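Long-range contact in TarM (Staphylococcus aureus subsp. aureus 21178, PDB 4X7R), which belongs to the GT-B class of glycosyltransferases, with two Rossmann-like domains and an additional long antiparallel beta-sheet: residues V163-F168 with Y176-I181. The protein carries 1 engineered substitution. Residues are numbered along the deposited sequence; the frame is centred on the assembly and turned at random.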
loop_
_atom_site.group_PDB
_atom_site.type_symbol
_atom_site.label_atom_id
_atom_site.label_comp_id
_atom_site.label_asym_id
_atom_site.label_seq_id
_atom_site.Cartn_x
_atom_site.Cartn_y
_atom_site.Cartn_z
ATOM N N VAL A 163 -17.644 0.827 -18.507
ATOM C CA VAL A 163 -17.680 2.230 -18.033
ATOM C C VAL A 163 -17.030 3.173 -19.053
ATOM O O VAL A 163 -15.847 3.034 -19.352
ATOM C CB VAL A 163 -17.100 2.412 -16.595
ATOM C CG1 VAL A 163 -17.171 3.881 -16.129
ATOM C CG2 VAL A 163 -17.820 1.511 -15.597
ATOM N N CYS A 164 -17.805 4.130 -19.578
ATOM C CA CYS A 164 -17.283 5.119 -20.521
ATOM C C CYS A 164 -17.311 6.552 -19.955
ATOM O O CYS A 164 -16.677 7.443 -20.517
ATOM C CB CYS A 164 -17.997 5.031 -21.868
ATOM S SG CYS A 164 -19.786 5.337 -21.791
ATOM N N TYR A 165 -18.002 6.767 -18.824
ATOM C CA TYR A 165 -18.153 8.082 -18.218
ATOM C C TYR A 165 -18.433 7.979 -16.725
ATOM O O TYR A 165 -19.167 7.092 -16.308
ATOM C CB TYR A 165 -19.333 8.801 -18.939
ATOM C CG TYR A 165 -19.328 10.304 -18.818
ATOM C CD1 TYR A 165 -18.419 11.078 -19.535
ATOM C CD2 TYR A 165 -20.254 10.964 -18.011
ATOM C CE1 TYR A 165 -18.407 12.470 -19.421
ATOM C CE2 TYR A 165 -20.248 12.357 -17.889
ATOM C CZ TYR A 165 -19.341 13.102 -18.617
ATOM O OH TYR A 165 -19.402 14.465 -18.572
ATOM N N GLN A 166 -17.859 8.897 -15.923
ATOM C CA GLN A 166 -18.104 8.972 -14.483
ATOM C C GLN A 166 -18.359 10.383 -14.057
ATOM O O GLN A 166 -17.736 11.320 -14.570
ATOM C CB GLN A 166 -16.932 8.452 -13.615
ATOM C CG GLN A 166 -16.517 7.045 -13.947
ATOM C CD GLN A 166 -15.357 6.680 -13.092
ATOM O OE1 GLN A 166 -14.364 7.418 -12.996
ATOM N NE2 GLN A 166 -15.473 5.534 -12.453
ATOM N N VAL A 167 -19.260 10.519 -13.080
ATOM C CA VAL A 167 -19.599 11.775 -12.407
ATOM C C VAL A 167 -19.429 11.519 -10.896
ATOM O O VAL A 167 -19.928 10.513 -10.390
ATOM C CB VAL A 167 -21.023 12.274 -12.770
ATOM C CG1 VAL A 167 -21.326 13.601 -12.099
ATOM C CG2 VAL A 167 -21.210 12.371 -14.293
ATOM N N PHE A 168 -18.726 12.419 -10.198
ATOM C CA PHE A 168 -18.557 12.347 -8.753
ATOM C C PHE A 168 -19.427 13.409 -8.103
ATOM O O PHE A 168 -19.458 14.543 -8.587
ATOM C CB PHE A 168 -17.078 12.522 -8.361
ATOM C CG PHE A 168 -16.179 11.448 -8.914
ATOM C CD1 PHE A 168 -16.516 10.103 -8.797
ATOM C CD2 PHE A 168 -14.953 11.770 -9.471
ATOM C CE1 PHE A 168 -15.670 9.102 -9.290
ATOM C CE2 PHE A 168 -14.091 10.763 -9.934
ATOM C CZ PHE A 168 -14.467 9.439 -9.861
ATOM N N TYR A 176 -19.260 17.455 -8.946
ATOM C CA TYR A 176 -18.108 18.355 -8.840
ATOM C C TYR A 176 -17.014 18.062 -9.852
ATOM O O TYR A 176 -16.204 18.942 -10.153
ATOM C CB TYR A 176 -17.572 18.471 -7.375
ATOM C CG TYR A 176 -17.027 17.181 -6.790
ATOM C CD1 TYR A 176 -17.876 16.234 -6.223
ATOM C CD2 TYR A 176 -15.668 16.880 -6.856
ATOM C CE1 TYR A 176 -17.384 15.049 -5.684
ATOM C CE2 TYR A 176 -15.164 15.685 -6.333
ATOM C CZ TYR A 176 -16.032 14.764 -5.770
ATOM O OH TYR A 176 -15.568 13.591 -5.229
ATOM N N ILE A 177 -17.003 16.822 -10.378
ATOM C CA ILE A 177 -16.085 16.312 -11.397
ATOM C C ILE A 177 -16.882 15.357 -12.295
ATOM O O ILE A 177 -17.647 14.534 -11.780
ATOM C CB ILE A 177 -14.825 15.580 -10.790
ATOM C CG1 ILE A 177 -13.865 16.556 -10.124
ATOM C CG2 ILE A 177 -14.065 14.766 -11.868
ATOM C CD1 ILE A 177 -12.699 15.918 -9.441
ATOM N N SER A 178 -16.685 15.465 -13.635
ATOM C CA SER A 178 -17.244 14.582 -14.662
ATOM C C SER A 178 -16.063 14.228 -15.554
ATOM O O SER A 178 -15.183 15.068 -15.740
ATOM C CB SER A 178 -18.345 15.260 -15.481
ATOM O OG SER A 178 -17.825 16.362 -16.198
ATOM N N ARG A 179 -15.984 12.988 -16.025
ATOM C CA ARG A 179 -14.827 12.575 -16.825
ATOM C C ARG A 179 -15.113 11.424 -17.748
ATOM O O ARG A 179 -15.927 10.540 -17.421
ATOM C CB ARG A 179 -13.613 12.238 -15.930
ATOM C CG ARG A 179 -13.765 10.957 -15.123
ATOM C CD ARG A 179 -12.841 10.989 -13.928
ATOM N NE ARG A 179 -12.763 9.668 -13.311
ATOM C CZ ARG A 179 -11.754 9.260 -12.565
ATOM N NH1 ARG A 179 -10.735 10.069 -12.321
ATOM N NH2 ARG A 179 -11.756 8.043 -12.048
ATOM N N ASN A 180 -14.412 11.421 -18.894
ATOM C CA ASN A 180 -14.556 10.362 -19.885
ATOM C C ASN A 180 -13.663 9.231 -19.502
ATOM O O ASN A 180 -12.583 9.473 -18.968
ATOM C CB ASN A 180 -14.202 10.851 -21.290
ATOM C CG ASN A 180 -15.188 11.847 -21.815
ATOM O OD1 ASN A 180 -14.962 13.036 -21.768
ATOM N ND2 ASN A 180 -16.333 11.390 -22.258
ATOM N N ILE A 181 -14.113 8.003 -19.748
ATOM C CA ILE A 181 -13.331 6.797 -19.448
ATOM C C ILE A 181 -13.203 6.008 -20.739
ATOM O O ILE A 181 -14.211 5.717 -21.364
ATOM C CB ILE A 181 -13.936 5.923 -18.284
ATOM C CG1 ILE A 181 -14.121 6.709 -16.965
ATOM C CG2 ILE A 181 -13.156 4.594 -18.079
ATOM C CD1 ILE A 181 -12.864 7.132 -16.286
#
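Gln166 and Arg179 run side by side from the two strands of a hairpin, 163-169 and 175-182, neighbours in the long antiparallel sheet, as a hydrogen-bonded pair whose backbones also join in both directions. Their amide and guanidinium planes are only 8° apart. Arg179 grips Gln166 OE1 side-on with NE, at 2.8 Å, and NH2, both donors in the carbonyl plane and OE1 close to the guanidinium plane. The other amide atom, Gln166 NE2, makes a weak hydrogen bond to Glu155 OE2 on strand 150-157.

An edge of the Phe168 ring stands over one face of the guanidinium, with Phe168 CE2 3.7 Å above the plane of Arg179, over its centre, and the two planes inclined at 59°. Phe168 CD2 also meets Ile177 CG2 at 3.9 Å, while Tyr43 stacks on the ring and Phe70 of helix 69-78, which lies against this face, packs on it edge-to-face. Tyr176, its CG wedged between backbone N and carbonyl carbon (chi1 64°), brings CZ to 3.6 Å from Phe168 CB.

On the other face of the sheet, Asn180 ND2 lies at the edge of the Tyr165 ring, 3.4 Å from CD1, and Tyr165 OH reaches Ser178 CB at 3.4 Å. Cys164 and Tyr165 both face Thr156 of strand 150-157, a classic beta bulge; across the hairpin, Ile181 N hydrogen-bonds to Cys164 O at 2.7 Å from well above the carbonyl plane.

Two bonds to one oxygen and an aromatic rim over one face restrict the guanidinium's rotation, and OE1, accepting from two N-H groups of a cation, is probably polarised.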